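Local coordinates for zinc-binding protein TroA (Treponema pallidum, PDB 1K0F) that captures zinc in the periplasm with high affinity and specificity and hands it to the membrane permease of the TroABC transporter for import into the cytoplasm, at residues G10-A15 with K108-S113; D14-I19 with E119-L124; Q137-Q142 with G258-M263. All blocks are in the same frame, centred on the assembly; numbering follows the deposited sequence.

Contact 1 of 3, residues G10-A15 with K108-S113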
loop_
_atom_site.group_PDB
_atom_site.type_symbol
_atom_site.label_atom_id
_atom_site.label_comp_id
_atom_site.label_asym_id
_atom_site.label_seq_id
_atom_site.Cartn_x
_atom_site.Cartn_y
_atom_site.Cartn_z
ATOM N N GLY A 10 0.621 -7.594 2.220
ATOM C CA GLY A 10 1.457 -7.690 3.404
ATOM C C GLY A 10 1.150 -6.686 4.504
ATOM O O GLY A 10 1.383 -6.953 5.685
ATOM N N MET A 11 0.622 -5.531 4.111
ATOM C CA MET A 11 0.306 -4.475 5.060
ATOM C C MET A 11 -0.605 -4.968 6.168
ATOM O O MET A 11 -0.396 -4.651 7.339
ATOM C CB MET A 11 -0.339 -3.292 4.342
ATOM C CG MET A 11 0.654 -2.418 3.585
ATOM S SD MET A 11 1.082 -3.073 1.945
ATOM C CE MET A 11 -0.225 -2.400 1.002
ATOM N N ILE A 12 -1.621 -5.741 5.801
ATOM C CA ILE A 12 -2.564 -6.290 6.774
ATOM C C ILE A 12 -1.819 -7.306 7.632
ATOM O O ILE A 12 -1.916 -7.293 8.860
ATOM C CB ILE A 12 -3.747 -7.001 6.068
ATOM C CG1 ILE A 12 -4.521 -5.989 5.216
ATOM C CG2 ILE A 12 -4.627 -7.690 7.096
ATOM C CD1 ILE A 12 -5.873 -6.460 4.787
ATOM N N ALA A 13 -1.072 -8.179 6.958
ATOM C CA ALA A 13 -0.294 -9.221 7.615
ATOM C C ALA A 13 0.574 -8.591 8.687
ATOM O O ALA A 13 0.780 -9.172 9.758
ATOM C CB ALA A 13 0.581 -9.953 6.597
ATOM N N ASP A 14 1.089 -7.398 8.406
ATOM C CA ASP A 14 1.922 -6.737 9.380
ATOM C C ASP A 14 1.095 -6.389 10.598
ATOM O O ASP A 14 1.500 -6.651 11.727
ATOM C CB ASP A 14 2.544 -5.475 8.819
ATOM C CG ASP A 14 3.532 -4.862 9.774
ATOM O OD1 ASP A 14 4.626 -5.448 9.947
ATOM O OD2 ASP A 14 3.215 -3.809 10.369
ATOM N N ALA A 15 -0.071 -5.805 10.367
ATOM C CA ALA A 15 -0.935 -5.433 11.471
ATOM C C ALA A 15 -1.290 -6.672 12.282
ATOM O O ALA A 15 -1.378 -6.622 13.506
ATOM C CB ALA A 15 -2.176 -4.777 10.944
ATOM N N LYS A 108 -2.608 7.931 9.357
ATOM C CA LYS A 108 -3.684 8.288 10.270
ATOM C C LYS A 108 -5.022 7.653 9.895
ATOM O O LYS A 108 -5.846 7.354 10.758
ATOM C CB LYS A 108 -3.825 9.810 10.305
ATOM C CG LYS A 108 -4.035 10.395 11.691
ATOM C CD LYS A 108 -5.265 11.304 11.727
ATOM C CE LYS A 108 -4.883 12.777 11.845
ATOM N NZ LYS A 108 -5.964 13.572 12.497
ATOM N N LEU A 109 -5.240 7.460 8.601
ATOM C CA LEU A 109 -6.480 6.869 8.109
ATOM C C LEU A 109 -6.337 5.358 7.983
ATOM O O LEU A 109 -7.303 4.649 7.698
ATOM C CB LEU A 109 -6.841 7.473 6.754
ATOM C CG LEU A 109 -8.075 6.912 6.048
ATOM C CD1 LEU A 109 -9.312 7.687 6.484
ATOM C CD2 LEU A 109 -7.877 6.996 4.541
ATOM N N TRP A 110 -5.124 4.872 8.197
ATOM C CA TRP A 110 -4.862 3.449 8.125
ATOM C C TRP A 110 -5.128 2.859 9.497
ATOM O O TRP A 110 -5.301 1.652 9.637
ATOM C CB TRP A 110 -3.412 3.199 7.730
ATOM C CG TRP A 110 -3.038 1.752 7.684
ATOM C CD1 TRP A 110 -2.100 1.125 8.449
ATOM C CD2 TRP A 110 -3.570 0.763 6.795
ATOM N NE1 TRP A 110 -2.014 -0.196 8.092
ATOM C CE2 TRP A 110 -2.903 -0.451 7.084
ATOM C CE3 TRP A 110 -4.542 0.776 5.789
ATOM C CZ2 TRP A 110 -3.179 -1.637 6.395
ATOM C CZ3 TRP A 110 -4.820 -0.406 5.104
ATOM C CH2 TRP A 110 -4.134 -1.598 5.411
ATOM N N SER A 111 -5.152 3.720 10.511
ATOM C CA SER A 111 -5.420 3.275 11.873
ATOM C C SER A 111 -6.788 2.602 11.870
ATOM O O SER A 111 -7.080 1.749 12.707
ATOM C CB SER A 111 -5.434 4.464 12.834
ATOM O OG SER A 111 -5.029 5.646 12.182
ATOM N N TYR A 112 -7.628 3.010 10.920
ATOM C CA TYR A 112 -8.966 2.444 10.776
ATOM C C TYR A 112 -8.795 0.969 10.399
ATOM O O TYR A 112 -9.209 0.073 11.137
ATOM C CB TYR A 112 -9.748 3.172 9.661
ATOM C CG TYR A 112 -10.398 4.488 10.055
ATOM C CD1 TYR A 112 -11.741 4.540 10.453
ATOM C CD2 TYR A 112 -9.685 5.690 9.985
ATOM C CE1 TYR A 112 -12.353 5.757 10.765
ATOM C CE2 TYR A 112 -10.291 6.912 10.297
ATOM C CZ TYR A 112 -11.625 6.935 10.686
ATOM O OH TYR A 112 -12.231 8.134 10.990
ATOM N N SER A 113 -8.172 0.726 9.251
ATOM C CA SER A 113 -7.950 -0.632 8.768
ATOM C C SER A 113 -7.187 -1.490 9.772
ATOM O O SER A 113 -7.404 -2.700 9.853
ATOM C CB SER A 113 -7.193 -0.601 7.442
ATOM O OG SER A 113 -7.881 0.192 6.501
#

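Contact 2 of 3, residues D14-I19 with E119-L124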
loop_
_atom_site.group_PDB
_atom_site.type_symbol
_atom_site.label_atom_id
_atom_site.label_comp_id
_atom_site.label_asym_id
_atom_site.label_seq_id
_atom_site.Cartn_x
_atom_site.Cartn_y
_atom_site.Cartn_z
ATOM N N ASP A 14 1.089 -7.398 8.406
ATOM C CA ASP A 14 1.922 -6.737 9.380
ATOM C C ASP A 14 1.095 -6.389 10.598
ATOM O O ASP A 14 1.500 -6.651 11.727
ATOM C CB ASP A 14 2.544 -5.475 8.819
ATOM C CG ASP A 14 3.532 -4.862 9.774
ATOM O OD1 ASP A 14 4.626 -5.448 9.947
ATOM O OD2 ASP A 14 3.215 -3.809 10.369
ATOM N N ALA A 15 -0.071 -5.805 10.367
ATOM C CA ALA A 15 -0.935 -5.433 11.471
ATOM C C ALA A 15 -1.290 -6.672 12.282
ATOM O O ALA A 15 -1.378 -6.622 13.506
ATOM C CB ALA A 15 -2.176 -4.777 10.944
ATOM N N VAL A 16 -1.483 -7.792 11.598
ATOM C CA VAL A 16 -1.818 -9.038 12.265
ATOM C C VAL A 16 -0.645 -9.459 13.156
ATOM O O VAL A 16 -0.803 -9.635 14.357
ATOM C CB VAL A 16 -2.115 -10.151 11.229
ATOM C CG1 VAL A 16 -2.095 -11.517 11.892
ATOM C CG2 VAL A 16 -3.462 -9.909 10.581
ATOM N N LYS A 17 0.529 -9.609 12.545
ATOM C CA LYS A 17 1.744 -10.003 13.248
ATOM C C LYS A 17 1.940 -9.260 14.568
ATOM O O LYS A 17 2.151 -9.862 15.622
ATOM C CB LYS A 17 2.959 -9.753 12.353
ATOM C CG LYS A 17 3.021 -10.664 11.146
ATOM C CD LYS A 17 4.439 -10.892 10.694
ATOM C CE LYS A 17 4.706 -10.181 9.380
ATOM N NZ LYS A 17 5.049 -11.145 8.302
ATOM N N ASN A 18 1.867 -7.939 14.491
ATOM C CA ASN A 18 2.058 -7.090 15.652
ATOM C C ASN A 18 1.000 -7.313 16.716
ATOM O O ASN A 18 1.317 -7.324 17.904
ATOM C CB ASN A 18 2.064 -5.631 15.221
ATOM C CG ASN A 18 3.295 -5.267 14.426
ATOM O OD1 ASN A 18 4.387 -5.162 14.974
ATOM N ND2 ASN A 18 3.131 -5.083 13.126
ATOM N N ILE A 19 -0.247 -7.486 16.281
ATOM C CA ILE A 19 -1.388 -7.699 17.179
ATOM C C ILE A 19 -1.545 -9.139 17.667
ATOM O O ILE A 19 -1.467 -9.401 18.860
ATOM C CB ILE A 19 -2.732 -7.283 16.520
ATOM C CG1 ILE A 19 -2.670 -5.813 16.096
ATOM C CG2 ILE A 19 -3.871 -7.496 17.502
ATOM C CD1 ILE A 19 -3.622 -5.450 15.004
ATOM N N GLU A 119 -9.713 -5.697 15.717
ATOM C CA GLU A 119 -11.052 -6.119 16.119
ATOM C C GLU A 119 -11.493 -7.440 15.484
ATOM O O GLU A 119 -12.364 -8.127 16.015
ATOM C CB GLU A 119 -12.073 -5.025 15.789
ATOM C CG GLU A 119 -12.146 -3.926 16.838
ATOM C CD GLU A 119 -13.087 -2.812 16.449
ATOM O OE1 GLU A 119 -13.278 -1.888 17.266
ATOM O OE2 GLU A 119 -13.633 -2.862 15.327
ATOM N N SER A 120 -10.910 -7.784 14.341
ATOM C CA SER A 120 -11.246 -9.033 13.667
ATOM C C SER A 120 -10.577 -10.159 14.450
ATOM O O SER A 120 -11.174 -11.206 14.725
ATOM C CB SER A 120 -10.708 -9.023 12.236
ATOM O OG SER A 120 -11.692 -8.580 11.328
ATOM N N LEU A 121 -9.320 -9.921 14.811
ATOM C CA LEU A 121 -8.543 -10.886 15.570
ATOM C C LEU A 121 -9.226 -11.173 16.906
ATOM O O LEU A 121 -9.271 -12.317 17.355
ATOM C CB LEU A 121 -7.125 -10.354 15.800
ATOM C CG LEU A 121 -6.225 -10.234 14.561
ATOM C CD1 LEU A 121 -4.856 -9.721 14.982
ATOM C CD2 LEU A 121 -6.099 -11.592 13.858
ATOM N N CYS A 122 -9.764 -10.131 17.532
ATOM C CA CYS A 122 -10.446 -10.284 18.810
ATOM C C CYS A 122 -11.684 -11.142 18.613
ATOM O O CYS A 122 -11.958 -12.046 19.398
ATOM C CB CYS A 122 -10.856 -8.919 19.369
ATOM S SG CYS A 122 -9.513 -7.903 20.004
ATOM N N LYS A 123 -12.431 -10.837 17.557
ATOM C CA LYS A 123 -13.645 -11.576 17.218
ATOM C C LYS A 123 -13.269 -13.032 16.988
ATOM O O LYS A 123 -14.003 -13.933 17.366
ATOM C CB LYS A 123 -14.277 -11.008 15.943
ATOM C CG LYS A 123 -15.376 -9.974 16.157
ATOM C CD LYS A 123 -15.233 -9.221 17.470
ATOM C CE LYS A 123 -16.043 -7.941 17.450
ATOM N NZ LYS A 123 -16.711 -7.679 18.751
ATOM N N LEU A 124 -12.116 -13.246 16.366
ATOM C CA LEU A 124 -11.630 -14.590 16.093
ATOM C C LEU A 124 -11.212 -15.277 17.404
ATOM O O LEU A 124 -11.581 -16.425 17.657
ATOM C CB LEU A 124 -10.454 -14.514 15.115
ATOM C CG LEU A 124 -9.787 -15.809 14.659
ATOM C CD1 LEU A 124 -10.749 -16.618 13.808
ATOM C CD2 LEU A 124 -8.521 -15.461 13.873
#

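Contact 3 of 3, residues Q137-Q142 with G258-M263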
loop_
_atom_site.group_PDB
_atom_site.type_symbol
_atom_site.label_atom_id
_atom_site.label_comp_id
_atom_site.label_asym_id
_atom_site.label_seq_id
_atom_site.Cartn_x
_atom_site.Cartn_y
_atom_site.Cartn_z
ATOM N N GLN A 137 -2.758 -1.250 20.718
ATOM C CA GLN A 137 -2.440 0.134 21.063
ATOM C C GLN A 137 -0.997 0.420 20.720
ATOM O O GLN A 137 -0.687 1.406 20.052
ATOM C CB GLN A 137 -2.658 0.385 22.544
ATOM C CG GLN A 137 -4.061 0.122 23.004
ATOM C CD GLN A 137 -4.134 -0.066 24.497
ATOM O OE1 GLN A 137 -5.198 -0.354 25.044
ATOM N NE2 GLN A 137 -2.998 0.098 25.173
ATOM N N ALA A 138 -0.112 -0.449 21.184
ATOM C CA ALA A 138 1.296 -0.283 20.904
ATOM C C ALA A 138 1.400 -0.049 19.408
ATOM O O ALA A 138 1.667 1.070 18.971
ATOM C CB ALA A 138 2.058 -1.527 21.305
ATOM N N TYR A 139 1.149 -1.095 18.626
ATOM C CA TYR A 139 1.225 -1.008 17.170
ATOM C C TYR A 139 0.638 0.286 16.587
ATOM O O TYR A 139 1.094 0.779 15.553
ATOM C CB TYR A 139 0.548 -2.231 16.541
ATOM C CG TYR A 139 0.664 -2.288 15.032
ATOM C CD1 TYR A 139 1.910 -2.266 14.397
ATOM C CD2 TYR A 139 -0.475 -2.394 14.237
ATOM C CE1 TYR A 139 2.006 -2.355 13.003
ATOM C CE2 TYR A 139 -0.388 -2.483 12.855
ATOM C CZ TYR A 139 0.846 -2.465 12.245
ATOM O OH TYR A 139 0.901 -2.578 10.876
ATOM N N GLN A 140 -0.370 0.842 17.245
ATOM C CA GLN A 140 -0.959 2.079 16.752
ATOM C C GLN A 140 0.007 3.214 17.046
ATOM O O GLN A 140 0.220 4.093 16.212
ATOM C CB GLN A 140 -2.309 2.348 17.424
ATOM C CG GLN A 140 -3.496 2.416 16.456
ATOM C CD GLN A 140 -3.148 3.097 15.136
ATOM O OE1 GLN A 140 -3.059 2.448 14.090
ATOM N NE2 GLN A 140 -2.947 4.411 15.180
ATOM N N GLN A 141 0.590 3.181 18.237
ATOM C CA GLN A 141 1.549 4.195 18.639
ATOM C C GLN A 141 2.666 4.254 17.615
ATOM O O GLN A 141 3.230 5.312 17.359
ATOM C CB GLN A 141 2.125 3.846 20.001
ATOM C CG GLN A 141 1.068 3.476 21.002
ATOM C CD GLN A 141 1.081 4.403 22.181
ATOM O OE1 GLN A 141 1.761 5.428 22.166
ATOM N NE2 GLN A 141 0.337 4.052 23.217
ATOM N N GLN A 142 2.991 3.098 17.044
ATOM C CA GLN A 142 4.030 3.015 16.027
ATOM C C GLN A 142 3.499 3.740 14.801
ATOM O O GLN A 142 4.222 4.496 14.149
ATOM C CB GLN A 142 4.330 1.551 15.683
ATOM C CG GLN A 142 5.278 0.841 16.661
ATOM C CD GLN A 142 5.436 -0.650 16.365
ATOM O OE1 GLN A 142 6.041 -1.037 15.360
ATOM N NE2 GLN A 142 4.889 -1.488 17.240
ATOM N N GLY A 258 9.987 -4.890 5.162
ATOM C CA GLY A 258 8.960 -5.916 5.155
ATOM C C GLY A 258 7.908 -5.730 6.230
ATOM O O GLY A 258 7.230 -6.676 6.650
ATOM N N THR A 259 7.784 -4.497 6.694
ATOM C CA THR A 259 6.798 -4.166 7.703
ATOM C C THR A 259 6.202 -2.867 7.227
ATOM O O THR A 259 6.841 -2.124 6.486
ATOM C CB THR A 259 7.438 -3.985 9.107
ATOM O OG1 THR A 259 8.189 -2.769 9.146
ATOM C CG2 THR A 259 8.348 -5.146 9.434
ATOM N N TYR A 260 4.963 -2.609 7.619
ATOM C CA TYR A 260 4.292 -1.383 7.234
ATOM C C TYR A 260 5.222 -0.231 7.556
ATOM O O TYR A 260 5.740 0.440 6.664
ATOM C CB TYR A 260 3.008 -1.234 8.028
ATOM C CG TYR A 260 2.270 0.035 7.727
ATOM C CD1 TYR A 260 1.794 0.290 6.442
ATOM C CD2 TYR A 260 2.042 0.982 8.722
ATOM C CE1 TYR A 260 1.107 1.460 6.155
ATOM C CE2 TYR A 260 1.357 2.150 8.447
ATOM C CZ TYR A 260 0.892 2.384 7.163
ATOM O OH TYR A 260 0.221 3.550 6.876
ATOM N N VAL A 261 5.441 -0.032 8.852
ATOM C CA VAL A 261 6.310 1.010 9.367
ATOM C C VAL A 261 7.547 1.223 8.509
ATOM O O VAL A 261 7.754 2.312 7.976
ATOM C CB VAL A 261 6.755 0.672 10.812
ATOM C CG1 VAL A 261 8.082 1.366 11.152
ATOM C CG2 VAL A 261 5.662 1.081 11.787
ATOM N N GLY A 262 8.368 0.187 8.381
ATOM C CA GLY A 262 9.582 0.309 7.595
ATOM C C GLY A 262 9.330 0.515 6.118
ATOM O O GLY A 262 10.030 1.286 5.459
ATOM N N MET A 263 8.326 -0.165 5.586
ATOM C CA MET A 263 8.004 -0.040 4.175
ATOM C C MET A 263 7.749 1.418 3.838
ATOM O O MET A 263 8.229 1.928 2.823
ATOM C CB MET A 263 6.755 -0.851 3.832
ATOM C CG MET A 263 6.028 -0.360 2.577
ATOM S SD MET A 263 4.255 -0.107 2.817
ATOM C CE MET A 263 3.632 -0.563 1.171
#

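Contact 1 of 3, residues G10-A15 with K108-S113
Met11 and Ile12 receive the benzo end of the Trp110 indole, and this apolar meeting carries the contact. CZ2 of Trp110 lies 3.9 Å from CB of Met11, which comes at the ring obliquely. Near the ring plane, CG1 of Ile12 stands at the edge, 4.4 Å from CH2 of Trp110. The indole spans most of the gap between segments 10-15 and 108-113, whose nearest CA atoms, those of Ile12 and Ser113, are 8.1 Å apart. Its CG is anti to the backbone N (chi1 178°), which sends the ring out from its own helix and across to the other.

The ring has further packing partners, in its own segment and beyond it. CB of Ser113, one turn on from Trp110, sits 3.3 Å above the indole plane, offset toward the rim, and Tyr260 of helix 260-273 meets the indole with the ring planes inclined at about 30°. The setting is a parallel alpha/beta domain: helix 10-20 follows strand 4-7 and leads to its neighbour 25-28, a beta-alpha-beta crossover, and Ile12 also packs on Thr7 of the first strand.

Beyond CB the Met11 chain bends at chi2 (82°) and again at chi3, so that its thioether turns off from segment 108-113, and the side chain also packs on Trp104 and Met263. That places it about 5 Å from the side chain of Asp248 and about 7 Å from that of His102, two zinc ligands whose site is empty in this metal-free structure.

Polar interactions stay outside the interface: Ser113 OG is hydrogen-bonded to Ser83 OG.

Contact 2 of 3, residues D14-I19 with E119-L124
Leu121 and Ile19 cross obliquely, the leucine reaching over from helix 107-124 and the isoleucine presenting its branch point. The methyl CD1 of Leu121 touches CG2 of Ile19 at 3.5 Å and is almost as near its CB, at 3.6 Å, so the leucine tip abuts the beta-branched base of the isoleucine. Two torsions explain the fit. In Leu121, chi2 of -179° puts CD1 anti to CA and stretches that branch outward; in Ile19, chi1 of -58° brings CG1 beside the backbone N and leaves CG2 on the far side from it, where CD1 arrives.

The other leucine branch works more loosely: its CD2 is 4.5 Å from CG1 of Val16, one turn before Ile19. CD1 also lies 4.1 Å from the carbonyl O of Val16, so Leu121 spans both residues. The approach of the CA atoms of Val16 and Leu121 to 7.7 Å agrees with helices packed through these apolar chains, all three of them buried.

Phe132 of helix 129-156 packs on both Ile19 and Leu121. The parallel sheet lies against Val16 and Leu121: Val5 of strand 4-7 touches both, and Leu54 of strand 54-57 also packs on Leu121.

Contact 3 of 3, residues Q137-Q142 with G258-M263
Tyr139 reaches across from helix 129-156 to touch Tyr260 with its phenol oxygen, and the path of its side chain shows how it gets there. At CB, chi1 of -176° turns CG to the side opposite the backbone N and directs the ring away from its own helix. Farther along, the ring lays one face on helix 10-20, with ND2 of Asn18 over CE1 and CA of Ala15 over CE2. At the tip, OH lies 3.8 Å from CB of Tyr260, coming obliquely to that ring, and the two tyrosine side chains cross at about a right angle. The contact with CB is van der Waals in kind; the polar need of the buried OH is met by its hydrogen bond to OD2 of Asp14.

The long helix 129-156 fits the helical backbone that links the two lobes of metal-binding proteins of this family, and here it meets the start of helix 260-273. Thr259 occupies the N-cap position of that helix, and its carbonyl O accepts the bond from Met263 N at 2.6 Å, the first turn of the helix. The adjoining Tyr260 ends in a hydrogen bond from its own OH to the carbonyl O of Trp104, so its two ends are engaged differently, CB by Tyr139 and the hydroxyl by the backbone.

A second meeting lies nearer the surface, where Gln142 and Val261 also cross at about a right angle. CG2 of Val261 is 4.1 Å from CB of Gln142 and 4.2 Å from its OE1, so one methyl touches both the base and the amide end of the glutamine. The CA atoms of Gln142 and Val261 come within 7.3 Å, the nearest backbone approach here.

How the contacts relate
Contacts 1 and 2 lie in succession along one helix pair, 10-20 and 107-124, with centres 10 Å apart and Asp14 and Ala15 in common. Contact 3 comes later in the chain, after both have closed, and joins helix 129-156, the next after 107-124, to helix 260-273. Its centre is 8 Å from that of contact 1 and 13 Å from that of contact 2. Direct touches bind it to the pair, including Ser111 CA to Gln140 OE1 at 3.3 Å. Contact 2 sits far from the zinc ligands and contact 1 approaches them, so along this helix pair packing passes from the N-terminal sheet toward the ligands, with contact 3 somewhat farther off than contact 1.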